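Local coordinates for flavin-containing monooxygenase (Allium sativum, PDB 6WPU), which probably uses its bound FAD to catalyse the S-oxygenation of S-allyl-L-cysteine, a sulfur compound of garlic, at residues L101-V106 with G131-V136; V106-G111 with V123-E128; E415-L420 with A447-T452. All coordinates share one frame; numbering follows the deposited sequence.

Interaction 1: L101-V106 with G131-V136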
ATOM      1  N   LEU A 101      16.594   2.514   2.937  1.00 43.70           N
ATOM      2  CA  LEU A 101      17.561   2.916   3.956  1.00 49.04           C
ATOM      3  C   LEU A 101      18.959   3.141   3.385  1.00 45.73           C
ATOM      4  O   LEU A 101      19.729   3.941   3.930  1.00 44.96           O
ATOM      5  CB  LEU A 101      17.606   1.856   5.061  1.00 48.44           C
ATOM      6  CG  LEU A 101      16.274   1.702   5.798  1.00 50.85           C
ATOM      7  CD1 LEU A 101      16.321   0.551   6.773  1.00 55.65           C
ATOM      8  CD2 LEU A 101      15.900   3.010   6.497  1.00 51.48           C
ATOM      9  N   ASP A 102      19.330   2.442   2.319  1.00 47.64           N
ATOM     10  CA  ASP A 102      20.664   2.632   1.757  1.00 53.17           C
ATOM     11  C   ASP A 102      20.609   3.277   0.377  1.00 50.15           C
ATOM     12  O   ASP A 102      21.549   3.150  -0.408  1.00 49.97           O
ATOM     13  CB  ASP A 102      21.425   1.304   1.709  1.00 48.64           C
ATOM     14  CG  ASP A 102      20.807   0.315   0.734  1.00 51.44           C
ATOM     15  OD1 ASP A 102      19.685   0.575   0.231  1.00 49.89           O
ATOM     16  OD2 ASP A 102      21.451  -0.715   0.454  1.00 50.68           O
ATOM     17  N   TYR A 103      19.522   3.979   0.071  1.00 47.61           N
ATOM     18  CA  TYR A 103      19.320   4.558  -1.256  1.00 41.62           C
ATOM     19  C   TYR A 103      18.452   5.795  -1.104  1.00 45.16           C
ATOM     20  O   TYR A 103      17.248   5.770  -1.383  1.00 42.92           O
ATOM     21  CB  TYR A 103      18.673   3.540  -2.197  1.00 36.44           C
ATOM     22  CG  TYR A 103      18.851   3.890  -3.648  1.00 47.50           C
ATOM     23  CD1 TYR A 103      20.127   4.004  -4.200  1.00 48.81           C
ATOM     24  CD2 TYR A 103      17.749   4.100  -4.471  1.00 45.77           C
ATOM     25  CE1 TYR A 103      20.298   4.318  -5.535  1.00 49.06           C
ATOM     26  CE2 TYR A 103      17.905   4.418  -5.805  1.00 48.41           C
ATOM     27  CZ  TYR A 103      19.178   4.524  -6.331  1.00 50.59           C
ATOM     28  OH  TYR A 103      19.327   4.840  -7.658  1.00 51.98           O
ATOM     29  N   PRO A 104      19.038   6.908  -0.657  1.00 46.22           N
ATOM     30  CA  PRO A 104      18.229   8.086  -0.304  1.00 44.68           C
ATOM     31  C   PRO A 104      17.420   8.606  -1.479  1.00 46.44           C
ATOM     32  O   PRO A 104      17.913   8.706  -2.603  1.00 49.87           O
ATOM     33  CB  PRO A 104      19.276   9.110   0.142  1.00 43.56           C
ATOM     34  CG  PRO A 104      20.424   8.261   0.637  1.00 48.04           C
ATOM     35  CD  PRO A 104      20.447   7.068  -0.274  1.00 46.26           C
ATOM     36  N   PHE A 105      16.162   8.955  -1.203  1.00 46.17           N
ATOM     37  CA  PHE A 105      15.255   9.476  -2.226  1.00 50.08           C
ATOM     38  C   PHE A 105      15.503  10.978  -2.403  1.00 52.82           C
ATOM     39  O   PHE A 105      14.627  11.825  -2.201  1.00 51.51           O
ATOM     40  CB  PHE A 105      13.810   9.164  -1.842  1.00 44.77           C
ATOM     41  CG  PHE A 105      12.770   9.559  -2.879  1.00 45.37           C
ATOM     42  CD1 PHE A 105      13.126   9.914  -4.173  1.00 45.27           C
ATOM     43  CD2 PHE A 105      11.416   9.567  -2.542  1.00 41.45           C
ATOM     44  CE1 PHE A 105      12.161  10.272  -5.105  1.00 45.63           C
ATOM     45  CE2 PHE A 105      10.442   9.924  -3.475  1.00 42.54           C
ATOM     46  CZ  PHE A 105      10.812  10.280  -4.755  1.00 42.22           C
ATOM     47  N   VAL A 106      16.741  11.300  -2.787  1.00 48.54           N
ATOM     48  CA  VAL A 106      17.137  12.692  -2.987  1.00 51.87           C
ATOM     49  C   VAL A 106      16.800  13.118  -4.410  1.00 54.66           C
ATOM     50  O   VAL A 106      16.384  12.301  -5.238  1.00 57.40           O
ATOM     51  CB  VAL A 106      18.631  12.919  -2.675  1.00 56.03           C
ATOM     52  CG1 VAL A 106      18.886  12.782  -1.182  1.00 56.25           C
ATOM     53  CG2 VAL A 106      19.521  11.955  -3.468  1.00 53.37           C
ATOM     54  N   GLY A 131      15.986  -0.051  -9.487  1.00 38.23           N
ATOM     55  CA  GLY A 131      16.047  -1.308 -10.217  1.00 36.58           C
ATOM     56  C   GLY A 131      17.283  -1.443 -11.095  1.00 43.86           C
ATOM     57  O   GLY A 131      17.807  -2.545 -11.267  1.00 42.84           O
ATOM     58  N   ARG A 132      17.767  -0.330 -11.657  1.00 45.53           N
ATOM     59  CA  ARG A 132      19.018  -0.357 -12.405  1.00 47.75           C
ATOM     60  C   ARG A 132      20.215  -0.431 -11.469  1.00 45.68           C
ATOM     61  O   ARG A 132      21.130  -1.234 -11.683  1.00 43.89           O
ATOM     62  CB  ARG A 132      19.133   0.871 -13.313  1.00 51.92           C
ATOM     63  CG  ARG A 132      18.318   0.774 -14.596  1.00 63.96           C
ATOM     64  CD  ARG A 132      18.564   1.957 -15.538  1.00 74.14           C
ATOM     65  NE  ARG A 132      18.065   3.224 -15.006  1.00 78.33           N
ATOM     66  CZ  ARG A 132      16.852   3.722 -15.249  1.00 75.61           C
ATOM     67  NH1 ARG A 132      15.998   3.061 -16.021  1.00 76.19           N
ATOM     68  NH2 ARG A 132      16.494   4.884 -14.718  1.00 68.28           N
ATOM     69  N   GLU A 133      20.224   0.394 -10.421  1.00 44.44           N
ATOM     70  CA  GLU A 133      21.413   0.494  -9.577  1.00 43.80           C
ATOM     71  C   GLU A 133      21.778  -0.854  -8.967  1.00 47.13           C
ATOM     72  O   GLU A 133      22.963  -1.194  -8.853  1.00 45.65           O
ATOM     73  CB  GLU A 133      21.191   1.526  -8.470  1.00 46.44           C
ATOM     74  CG  GLU A 133      22.353   1.624  -7.488  1.00 54.42           C
ATOM     75  CD  GLU A 133      23.619   2.148  -8.137  1.00 62.31           C
ATOM     76  OE1 GLU A 133      23.514   2.986  -9.058  1.00 64.97           O
ATOM     77  OE2 GLU A 133      24.718   1.706  -7.735  1.00 69.78           O
ATOM     78  N   PHE A 134      20.778  -1.639  -8.580  1.00 42.63           N
ATOM     79  CA  PHE A 134      21.023  -2.895  -7.887  1.00 40.96           C
ATOM     80  C   PHE A 134      20.793  -4.107  -8.782  1.00 39.56           C
ATOM     81  O   PHE A 134      20.664  -5.231  -8.284  1.00 42.48           O
ATOM     82  CB  PHE A 134      20.175  -2.931  -6.614  1.00 40.95           C
ATOM     83  CG  PHE A 134      20.505  -1.791  -5.665  1.00 45.28           C
ATOM     84  CD1 PHE A 134      21.726  -1.758  -4.999  1.00 46.90           C
ATOM     85  CD2 PHE A 134      19.630  -0.734  -5.487  1.00 42.78           C
ATOM     86  CE1 PHE A 134      22.046  -0.715  -4.150  1.00 46.43           C
ATOM     87  CE2 PHE A 134      19.940   0.319  -4.642  1.00 42.93           C
ATOM     88  CZ  PHE A 134      21.147   0.334  -3.972  1.00 46.81           C
ATOM     89  N   GLY A 135      20.783  -3.899 -10.103  1.00 44.44           N
ATOM     90  CA  GLY A 135      20.743  -4.987 -11.066  1.00 42.30           C
ATOM     91  C   GLY A 135      19.506  -5.848 -10.999  1.00 43.25           C
ATOM     92  O   GLY A 135      19.543  -7.002 -11.438  1.00 39.70           O
ATOM     93  N   VAL A 136      18.407  -5.324 -10.461  1.00 43.89           N
ATOM     94  CA  VAL A 136      17.179  -6.103 -10.316  1.00 40.27           C
ATOM     95  C   VAL A 136      16.321  -6.051 -11.577  1.00 44.12           C
ATOM     96  O   VAL A 136      15.800  -7.081 -12.012  1.00 40.31           O
ATOM     97  CB  VAL A 136      16.382  -5.615  -9.092  1.00 40.23           C
ATOM     98  CG1 VAL A 136      15.002  -6.264  -9.077  1.00 36.31           C
ATOM     99  CG2 VAL A 136      17.126  -5.923  -7.807  1.00 44.96           C
TER
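Tyr103 and Phe134 form a T-shaped (edge-to-face) aromatic pair at the surface of the FAD-binding, Rossmann-type part of this monooxygenase. Tyr103 lies in the loop between helix 95-98 and helix 120-133. Phe134 is the first residue after helix 120-133 to leave helical backbone angles. The contact therefore ties this loop to the C-terminal end of the helix that follows it.

The edge of Phe134 points at the face of Tyr103. The ring planes are 72° apart, and the centroids lie 5.3 Å from each other. The meeting point is off centre: Phe134 CE2 sits near the rim of the tyrosine ring, 3.7 Å from Tyr103 CD1. Tyr103 CG is anti to the backbone N (chi1 -161°), which carries the ring across to the helix end. No hydrogen bond crosses between 101-106 and 131-136.

Asp102 only approaches the Phe134 ring. Its carboxylate is held by salt bridges to Arg39 and Arg43 of helix 32-43. Arg39 also makes a cation-pi contact with Phe134, so the ring is bordered by both partners of that ion pair.

The chain turns at Gly135, whose phi is positive. Gly135 N bonds to Arg132 O, and Val136 N bonds weakly to Gly131 O. This is the bond pattern of a Schellman motif. Glu133 adds its aliphatic part, with CG 3.9 Å from Tyr103 CE1.

Interaction 2: V106-G111 with V123-E128. With SO4 (sulfate ion), chain H.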
ATOM      1  N   VAL A 106      16.741  11.300  -2.787  1.00 48.54           N
ATOM      2  CA  VAL A 106      17.137  12.692  -2.987  1.00 51.87           C
ATOM      3  C   VAL A 106      16.800  13.118  -4.410  1.00 54.66           C
ATOM      4  O   VAL A 106      16.384  12.301  -5.238  1.00 57.40           O
ATOM      5  CB  VAL A 106      18.631  12.919  -2.675  1.00 56.03           C
ATOM      6  CG1 VAL A 106      18.886  12.782  -1.182  1.00 56.25           C
ATOM      7  CG2 VAL A 106      19.521  11.955  -3.468  1.00 53.37           C
ATOM      8  N   GLU A 107      16.960  14.407  -4.685  1.00 57.75           N
ATOM      9  CA  GLU A 107      16.764  14.944  -6.021  1.00 65.26           C
ATOM     10  C   GLU A 107      17.759  14.322  -7.000  1.00 63.91           C
ATOM     11  O   GLU A 107      18.844  13.881  -6.617  1.00 66.91           O
ATOM     12  CB  GLU A 107      16.929  16.469  -5.991  1.00 76.54           C
ATOM     13  CG  GLU A 107      15.879  17.230  -5.157  1.00 87.56           C
ATOM     14  CD  GLU A 107      16.037  17.089  -3.633  1.00 94.47           C
ATOM     15  OE1 GLU A 107      16.923  16.335  -3.163  1.00 94.13           O
ATOM     16  OE2 GLU A 107      15.257  17.745  -2.902  1.00 93.72           O
ATOM     17  N   LYS A 108      17.370  14.269  -8.274  1.00 65.05           N
ATOM     18  CA  LYS A 108      18.312  13.935  -9.334  1.00 71.59           C
ATOM     19  C   LYS A 108      19.390  15.014  -9.431  1.00 78.64           C
ATOM     20  O   LYS A 108      19.232  16.135  -8.935  1.00 79.45           O
ATOM     21  CB  LYS A 108      17.595  13.800 -10.681  1.00 72.73           C
ATOM     22  CG  LYS A 108      16.520  12.732 -10.730  1.00 77.96           C
ATOM     23  CD  LYS A 108      16.319  12.213 -12.150  1.00 83.14           C
ATOM     24  CE  LYS A 108      15.177  12.907 -12.865  1.00 89.14           C
ATOM     25  NZ  LYS A 108      15.218  12.615 -14.326  1.00 93.38           N
ATOM     26  N   THR A 109      20.505  14.666 -10.087  1.00 80.70           N
ATOM     27  CA  THR A 109      21.577  15.645 -10.272  1.00 84.15           C
ATOM     28  C   THR A 109      21.120  16.794 -11.159  1.00 87.14           C
ATOM     29  O   THR A 109      21.394  17.965 -10.866  1.00 86.42           O
ATOM     30  CB  THR A 109      22.820  14.981 -10.864  1.00 81.64           C
ATOM     31  OG1 THR A 109      23.335  14.015  -9.939  1.00 80.13           O
ATOM     32  CG2 THR A 109      23.895  16.023 -11.162  1.00 81.71           C
ATOM     33  N   ASN A 110      20.417  16.476 -12.247  1.00 86.93           N
ATOM     34  CA  ASN A 110      19.828  17.471 -13.131  1.00 85.30           C
ATOM     35  C   ASN A 110      18.404  17.046 -13.453  1.00 84.48           C
ATOM     36  O   ASN A 110      18.184  15.960 -14.002  1.00 85.42           O
ATOM     37  CB  ASN A 110      20.652  17.633 -14.416  1.00 87.17           C
ATOM     38  N   GLY A 111      17.443  17.883 -13.086  1.00 80.32           N
ATOM     39  CA  GLY A 111      16.082  17.744 -13.563  1.00 73.84           C
ATOM     40  C   GLY A 111      15.153  17.040 -12.595  1.00 67.04           C
ATOM     41  O   GLY A 111      15.420  16.897 -11.399  1.00 68.31           O
ATOM     42  N   VAL A 123       8.519   9.389  -8.003  1.00 39.42           N
ATOM     43  CA  VAL A 123       8.702   8.158  -7.245  1.00 36.45           C
ATOM     44  C   VAL A 123       8.984   7.001  -8.192  1.00 40.82           C
ATOM     45  O   VAL A 123       9.865   6.165  -7.936  1.00 33.20           O
ATOM     46  CB  VAL A 123       7.472   7.882  -6.365  1.00 35.12           C
ATOM     47  CG1 VAL A 123       7.678   6.622  -5.541  1.00 34.93           C
ATOM     48  CG2 VAL A 123       7.184   9.067  -5.485  1.00 35.50           C
ATOM     49  N   LEU A 124       8.253   6.946  -9.310  1.00 37.16           N
ATOM     50  CA  LEU A 124       8.492   5.895 -10.289  1.00 36.70           C
ATOM     51  C   LEU A 124       9.918   5.958 -10.823  1.00 39.79           C
ATOM     52  O   LEU A 124      10.588   4.924 -10.949  1.00 37.53           O
ATOM     53  CB  LEU A 124       7.488   5.991 -11.436  1.00 34.19           C
ATOM     54  CG  LEU A 124       7.659   4.917 -12.523  1.00 37.04           C
ATOM     55  CD1 LEU A 124       7.353   3.549 -11.944  1.00 34.56           C
ATOM     56  CD2 LEU A 124       6.774   5.203 -13.734  1.00 32.32           C
ATOM     57  N   ASP A 125      10.399   7.162 -11.143  1.00 39.05           N
ATOM     58  CA  ASP A 125      11.766   7.298 -11.620  1.00 41.60           C
ATOM     59  C   ASP A 125      12.752   6.807 -10.568  1.00 43.40           C
ATOM     60  O   ASP A 125      13.750   6.157 -10.893  1.00 40.26           O
ATOM     61  CB  ASP A 125      12.042   8.757 -11.999  1.00 51.39           C
ATOM     62  CG  ASP A 125      13.426   8.953 -12.625  1.00 76.97           C
ATOM     63  OD1 ASP A 125      13.728   8.294 -13.648  1.00 86.06           O
ATOM     64  OD2 ASP A 125      14.212   9.775 -12.098  1.00 86.54           O
ATOM     65  N   TYR A 126      12.464   7.082  -9.296  1.00 42.71           N
ATOM     66  CA  TYR A 126      13.304   6.592  -8.211  1.00 39.51           C
ATOM     67  C   TYR A 126      13.351   5.066  -8.197  1.00 41.22           C
ATOM     68  O   TYR A 126      14.430   4.470  -8.103  1.00 38.60           O
ATOM     69  CB  TYR A 126      12.782   7.152  -6.886  1.00 38.62           C
ATOM     70  CG  TYR A 126      13.396   6.565  -5.637  1.00 40.07           C
ATOM     71  CD1 TYR A 126      14.646   6.979  -5.182  1.00 38.56           C
ATOM     72  CD2 TYR A 126      12.714   5.607  -4.896  1.00 38.36           C
ATOM     73  CE1 TYR A 126      15.201   6.442  -4.026  1.00 36.98           C
ATOM     74  CE2 TYR A 126      13.256   5.073  -3.747  1.00 39.21           C
ATOM     75  CZ  TYR A 126      14.497   5.492  -3.315  1.00 39.53           C
ATOM     76  OH  TYR A 126      15.025   4.944  -2.173  1.00 42.14           O
ATOM     77  N   LEU A 127      12.189   4.409  -8.320  1.00 40.59           N
ATOM     78  CA  LEU A 127      12.177   2.946  -8.338  1.00 38.77           C
ATOM     79  C   LEU A 127      12.904   2.401  -9.563  1.00 46.00           C
ATOM     80  O   LEU A 127      13.569   1.360  -9.483  1.00 44.16           O
ATOM     81  CB  LEU A 127      10.743   2.420  -8.293  1.00 35.33           C
ATOM     82  CG  LEU A 127       9.942   2.768  -7.035  1.00 37.68           C
ATOM     83  CD1 LEU A 127       8.507   2.237  -7.156  1.00 31.12           C
ATOM     84  CD2 LEU A 127      10.630   2.217  -5.805  1.00 33.34           C
ATOM     85  N   GLU A 128      12.799   3.089 -10.702  1.00 46.39           N
ATOM     86  CA  GLU A 128      13.507   2.634 -11.895  1.00 42.66           C
ATOM     87  C   GLU A 128      15.013   2.784 -11.727  1.00 40.15           C
ATOM     88  O   GLU A 128      15.773   1.888 -12.114  1.00 40.19           O
ATOM     89  CB  GLU A 128      13.012   3.391 -13.127  1.00 43.41           C
ATOM     90  CG  GLU A 128      11.591   2.987 -13.547  1.00 44.37           C
ATOM     91  CD  GLU A 128      10.960   3.959 -14.543  1.00 51.35           C
ATOM     92  OE1 GLU A 128      11.574   5.014 -14.819  1.00 55.14           O
ATOM     93  OE2 GLU A 128       9.844   3.667 -15.039  1.00 52.46           O
TER
HETATM   94  S   SO4 H 507      20.918  11.864 -12.453  0.84 93.30           S
HETATM   95  O1  SO4 H 507      20.433  13.117 -13.049  0.84 86.99           O
HETATM   96  O2  SO4 H 507      19.782  11.000 -12.107  0.84 97.19           O
HETATM   97  O3  SO4 H 507      21.665  12.148 -11.228  0.84 89.19           O
HETATM   98  O4  SO4 H 507      21.793  11.161 -13.395  0.84 88.12           O
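Lys108 and Asp125 make the contact between the loop 106-111 and the helix segment 123-128. Both side chains point across the gap and come from opposite directions. The charged interaction is a long salt bridge, with Lys108 NZ 3.7 Å from Asp125 OD2. The methylenes come nearer than the amino group: Lys108 CD is 3.2 Å from Asp125 OD2. The lysine chain bends at chi3 (-96°), so the carboxylate oxygen lies alongside its last two carbons and is not met end-on by NZ. Arg129, one turn further along the helix, gives Asp125 OD2 a second, weak and long ion pair.

The loop also binds a sulfate ion, probably from the crystallisation liquor. Thr109 holds its atom O3 twice. Thr109 OG1 donates to sulfate O3 at 2.8 Å, and Thr109 N donates to the same O3 at 3.0 Å with an N-H...O angle of 154°. Sulfate O1 receives weak bonds from Thr109 N and Asn110 N. Sulfate O2 lies beside the aliphatic chain of Lys108, 3.7 Å from its CD.

On the helix, the hydroxyl of Tyr126 bonds to Tyr103 O and Phe100 N, earlier in the same connection. Val123 and Leu127 pack on Phe344 of helix 343-358.

Together these contacts form a long surface ion pair between a loop and helix 120-133, beside a sulfate held mainly by the backbone N and hydroxyl of Thr109 and weakly by Asn110 N.

Interaction 3: E415-L420 with A447-T452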
ATOM      1  N   GLU A 415      16.668   5.927  11.678  1.00 51.47           N
ATOM      2  CA  GLU A 415      17.269   7.179  12.120  1.00 54.94           C
ATOM      3  C   GLU A 415      16.261   7.994  12.929  1.00 59.22           C
ATOM      4  O   GLU A 415      15.048   7.933  12.698  1.00 52.55           O
ATOM      5  CB  GLU A 415      17.757   7.998  10.919  1.00 54.72           C
ATOM      6  CG  GLU A 415      18.572   7.253   9.865  1.00 50.78           C
ATOM      7  CD  GLU A 415      17.698   6.693   8.745  1.00 60.65           C
ATOM      8  OE1 GLU A 415      16.567   6.243   9.039  1.00 59.82           O
ATOM      9  OE2 GLU A 415      18.130   6.720   7.569  1.00 61.97           O
ATOM     10  N   GLU A 416      16.778   8.769  13.887  1.00 58.72           N
ATOM     11  CA  GLU A 416      15.899   9.587  14.722  1.00 59.91           C
ATOM     12  C   GLU A 416      15.207  10.670  13.909  1.00 56.81           C
ATOM     13  O   GLU A 416      14.018  10.945  14.120  1.00 61.63           O
ATOM     14  CB  GLU A 416      16.680  10.217  15.876  1.00 66.11           C
ATOM     15  CG  GLU A 416      16.784   9.330  17.093  1.00 74.50           C
ATOM     16  CD  GLU A 416      17.981   8.409  17.030  1.00 85.44           C
ATOM     17  OE1 GLU A 416      18.803   8.584  16.104  1.00 87.37           O
ATOM     18  OE2 GLU A 416      18.095   7.518  17.905  1.00 89.89           O
ATOM     19  N   TRP A 417      15.932  11.302  12.979  1.00 54.04           N
ATOM     20  CA  TRP A 417      15.307  12.311  12.132  1.00 54.93           C
ATOM     21  C   TRP A 417      14.132  11.730  11.346  1.00 55.34           C
ATOM     22  O   TRP A 417      13.166  12.444  11.055  1.00 53.06           O
ATOM     23  CB  TRP A 417      16.346  12.937  11.188  1.00 53.15           C
ATOM     24  CG  TRP A 417      16.923  11.998  10.162  1.00 54.37           C
ATOM     25  CD1 TRP A 417      18.154  11.416  10.195  1.00 53.26           C
ATOM     26  CD2 TRP A 417      16.290  11.533   8.945  1.00 52.90           C
ATOM     27  NE1 TRP A 417      18.331  10.617   9.085  1.00 56.30           N
ATOM     28  CE2 TRP A 417      17.205  10.670   8.304  1.00 50.57           C
ATOM     29  CE3 TRP A 417      15.044  11.770   8.338  1.00 47.92           C
ATOM     30  CZ2 TRP A 417      16.911  10.031   7.093  1.00 54.43           C
ATOM     31  CZ3 TRP A 417      14.747  11.128   7.139  1.00 50.31           C
ATOM     32  CH2 TRP A 417      15.681  10.273   6.527  1.00 52.15           C
ATOM     33  N   ARG A 418      14.183  10.436  11.017  1.00 55.53           N
ATOM     34  CA  ARG A 418      13.113   9.836  10.229  1.00 52.18           C
ATOM     35  C   ARG A 418      11.883   9.591  11.089  1.00 52.63           C
ATOM     36  O   ARG A 418      10.752   9.795  10.628  1.00 48.42           O
ATOM     37  CB  ARG A 418      13.590   8.537   9.568  1.00 51.01           C
ATOM     38  CG  ARG A 418      12.807   8.166   8.294  1.00 48.26           C
ATOM     39  CD  ARG A 418      13.144   6.760   7.773  1.00 47.12           C
ATOM     40  NE  ARG A 418      14.486   6.603   7.208  1.00 48.93           N
ATOM     41  CZ  ARG A 418      14.746   6.438   5.910  1.00 51.93           C
ATOM     42  NH1 ARG A 418      13.746   6.427   5.031  1.00 47.44           N
ATOM     43  NH2 ARG A 418      16.006   6.273   5.487  1.00 43.80           N
ATOM     44  N   ARG A 419      12.084   9.172  12.343  1.00 55.59           N
ATOM     45  CA  ARG A 419      10.960   9.086  13.272  1.00 55.52           C
ATOM     46  C   ARG A 419      10.316  10.451  13.462  1.00 56.37           C
ATOM     47  O   ARG A 419       9.087  10.585  13.423  1.00 50.54           O
ATOM     48  CB  ARG A 419      11.417   8.518  14.614  1.00 52.78           C
ATOM     49  CG  ARG A 419      11.596   6.994  14.658  1.00 45.97           C
ATOM     50  CD  ARG A 419      12.125   6.591  16.018  1.00 52.08           C
ATOM     51  NE  ARG A 419      12.345   5.153  16.180  1.00 55.30           N
ATOM     52  CZ  ARG A 419      11.445   4.327  16.702  1.00 55.15           C
ATOM     53  NH1 ARG A 419      10.259   4.792  17.085  1.00 51.20           N
ATOM     54  NH2 ARG A 419      11.719   3.039  16.822  1.00 52.18           N
ATOM     55  N   LEU A 420      11.143  11.485  13.651  1.00 54.53           N
ATOM     56  CA  LEU A 420      10.619  12.817  13.924  1.00 52.71           C
ATOM     57  C   LEU A 420       9.920  13.407  12.699  1.00 53.84           C
ATOM     58  O   LEU A 420       8.874  14.055  12.831  1.00 54.24           O
ATOM     59  CB  LEU A 420      11.746  13.733  14.408  1.00 52.36           C
ATOM     60  CG  LEU A 420      12.370  13.372  15.758  1.00 68.02           C
ATOM     61  CD1 LEU A 420      13.565  14.265  16.060  1.00 66.40           C
ATOM     62  CD2 LEU A 420      11.327  13.441  16.876  1.00 67.16           C
ATOM     63  N   ALA A 447      18.072  18.980   7.317  1.00 67.70           N
ATOM     64  CA  ALA A 447      19.514  19.092   7.498  1.00 67.64           C
ATOM     65  C   ALA A 447      20.109  17.791   8.027  1.00 66.18           C
ATOM     66  O   ALA A 447      21.084  17.270   7.473  1.00 68.20           O
ATOM     67  CB  ALA A 447      19.822  20.256   8.441  1.00 63.86           C
ATOM     68  N   GLN A 448      19.516  17.240   9.092  1.00 63.58           N
ATOM     69  CA  GLN A 448      19.982  15.965   9.638  1.00 63.75           C
ATOM     70  C   GLN A 448      19.915  14.852   8.599  1.00 66.30           C
ATOM     71  O   GLN A 448      20.869  14.079   8.439  1.00 66.07           O
ATOM     72  CB  GLN A 448      19.158  15.582  10.869  1.00 64.25           C
ATOM     73  CG  GLN A 448      19.337  16.500  12.058  1.00 79.65           C
ATOM     74  CD  GLN A 448      19.672  15.742  13.328  1.00 92.37           C
ATOM     75  OE1 GLN A 448      19.145  16.043  14.400  1.00 97.51           O
ATOM     76  NE2 GLN A 448      20.563  14.755  13.216  1.00 92.22           N
ATOM     77  N   ALA A 449      18.780  14.734   7.900  1.00 58.56           N
ATOM     78  CA  ALA A 449      18.627  13.657   6.928  1.00 60.53           C
ATOM     79  C   ALA A 449      19.720  13.720   5.871  1.00 58.85           C
ATOM     80  O   ALA A 449      20.341  12.705   5.546  1.00 56.13           O
ATOM     81  CB  ALA A 449      17.243  13.713   6.277  1.00 49.64           C
ATOM     82  N   ARG A 450      19.982  14.915   5.338  1.00 59.84           N
ATOM     83  CA  ARG A 450      21.003  15.041   4.306  1.00 64.62           C
ATOM     84  C   ARG A 450      22.390  14.727   4.851  1.00 69.95           C
ATOM     85  O   ARG A 450      23.267  14.300   4.092  1.00 69.81           O
ATOM     86  CB  ARG A 450      20.964  16.442   3.696  1.00 72.02           C
ATOM     87  CG  ARG A 450      19.618  16.785   3.059  1.00 75.01           C
ATOM     88  CD  ARG A 450      19.700  18.002   2.153  1.00 78.90           C
ATOM     89  NE  ARG A 450      18.379  18.433   1.703  1.00 82.52           N
ATOM     90  CZ  ARG A 450      18.149  19.543   1.004  1.00 86.28           C
ATOM     91  NH1 ARG A 450      19.154  20.344   0.666  1.00 87.93           N
ATOM     92  NH2 ARG A 450      16.914  19.854   0.643  1.00 83.40           N
ATOM     93  N   GLU A 451      22.608  14.921   6.154  1.00 72.29           N
ATOM     94  CA  GLU A 451      23.872  14.503   6.750  1.00 72.71           C
ATOM     95  C   GLU A 451      24.046  12.995   6.638  1.00 70.95           C
ATOM     96  O   GLU A 451      25.079  12.510   6.162  1.00 76.53           O
ATOM     97  CB  GLU A 451      23.957  14.950   8.211  1.00 72.70           C
ATOM     98  CG  GLU A 451      24.779  16.205   8.418  1.00 86.75           C
ATOM     99  CD  GLU A 451      26.031  16.219   7.553  1.00 99.69           C
ATOM    100  OE1 GLU A 451      26.053  16.970   6.556  1.00104.60           O
ATOM    101  OE2 GLU A 451      26.987  15.473   7.858  1.00102.77           O
ATOM    102  N   THR A 452      23.037  12.232   7.060  1.00 66.03           N
ATOM    103  CA  THR A 452      23.156  10.782   6.982  1.00 64.00           C
ATOM    104  C   THR A 452      23.225  10.293   5.543  1.00 64.55           C
ATOM    105  O   THR A 452      23.770   9.211   5.301  1.00 65.68           O
ATOM    106  CB  THR A 452      21.991  10.101   7.697  1.00 63.70           C
ATOM    107  OG1 THR A 452      20.793  10.308   6.941  1.00 62.94           O
ATOM    108  CG2 THR A 452      21.797  10.668   9.100  1.00 61.59           C
TER
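Thr452 OG1 takes part in two hydrogen bonds. Within its own helix, Thr452 OG1 donates to Ala449 O at 2.8 Å. Across the contact, Trp417 NE1 gives Thr452 OG1 a weak, bent bond of 3.3 Å. With chi1 of 70°, OG1 sits between the backbone N and the carbonyl carbon and faces both partners.

Most of the packing is made by the Trp417 ring. Ala449 CB stands over the six-membered ring in a CH-pi contact, 3.4 Å from the centroid and only 5° off the normal. Arg418 CB lies over the opposite face. Beside the ring, Trp417 CB meets Gln448 CB at 3.9 Å. Phe453 also meets Trp417, with the ring planes nearly perpendicular.

Arg418 grips the carboxylate of Glu415, the N-cap residue, side-on with two nitrogens. Arg418 NE bonds to Glu415 OE1 at 2.8 Å, and Arg418 NH2 bonds to Glu415 OE2. This fixes the guanidinium, and Trp417 CH2 lies over one of its faces, offset toward the rim. Its NH1 bonds to Val97 O and Gly99 O.

The axes of segments 416-420 and 447-452 approach to 9.5 Å, with 143° between their N-to-C directions. The contact is a roughly antiparallel helix pair, with an indole laid flat on an alanine near the C-terminus.

How the interactions relate
Interactions 2 and 3 each lie on the same side of the chain's centre as interaction 1. Interactions 1 and 2 share Val106 and helix 120-133, and their centres are 10 Å apart. Along the chain, interaction 2 is nested inside the loop closed by interaction 1. Phe105 packs on Tyr126 and Val123, so the connection rests on the helix between the two contacts as well. Interaction 3 comes later and joins helices 416-431 and 443-453. Its centre is 18 Å from that of interaction 1 and 20 Å from that of interaction 2. Leu101 CD2 touches Arg418 NH2. The C-terminal helices thus pack against the connection that runs into helix 120-133.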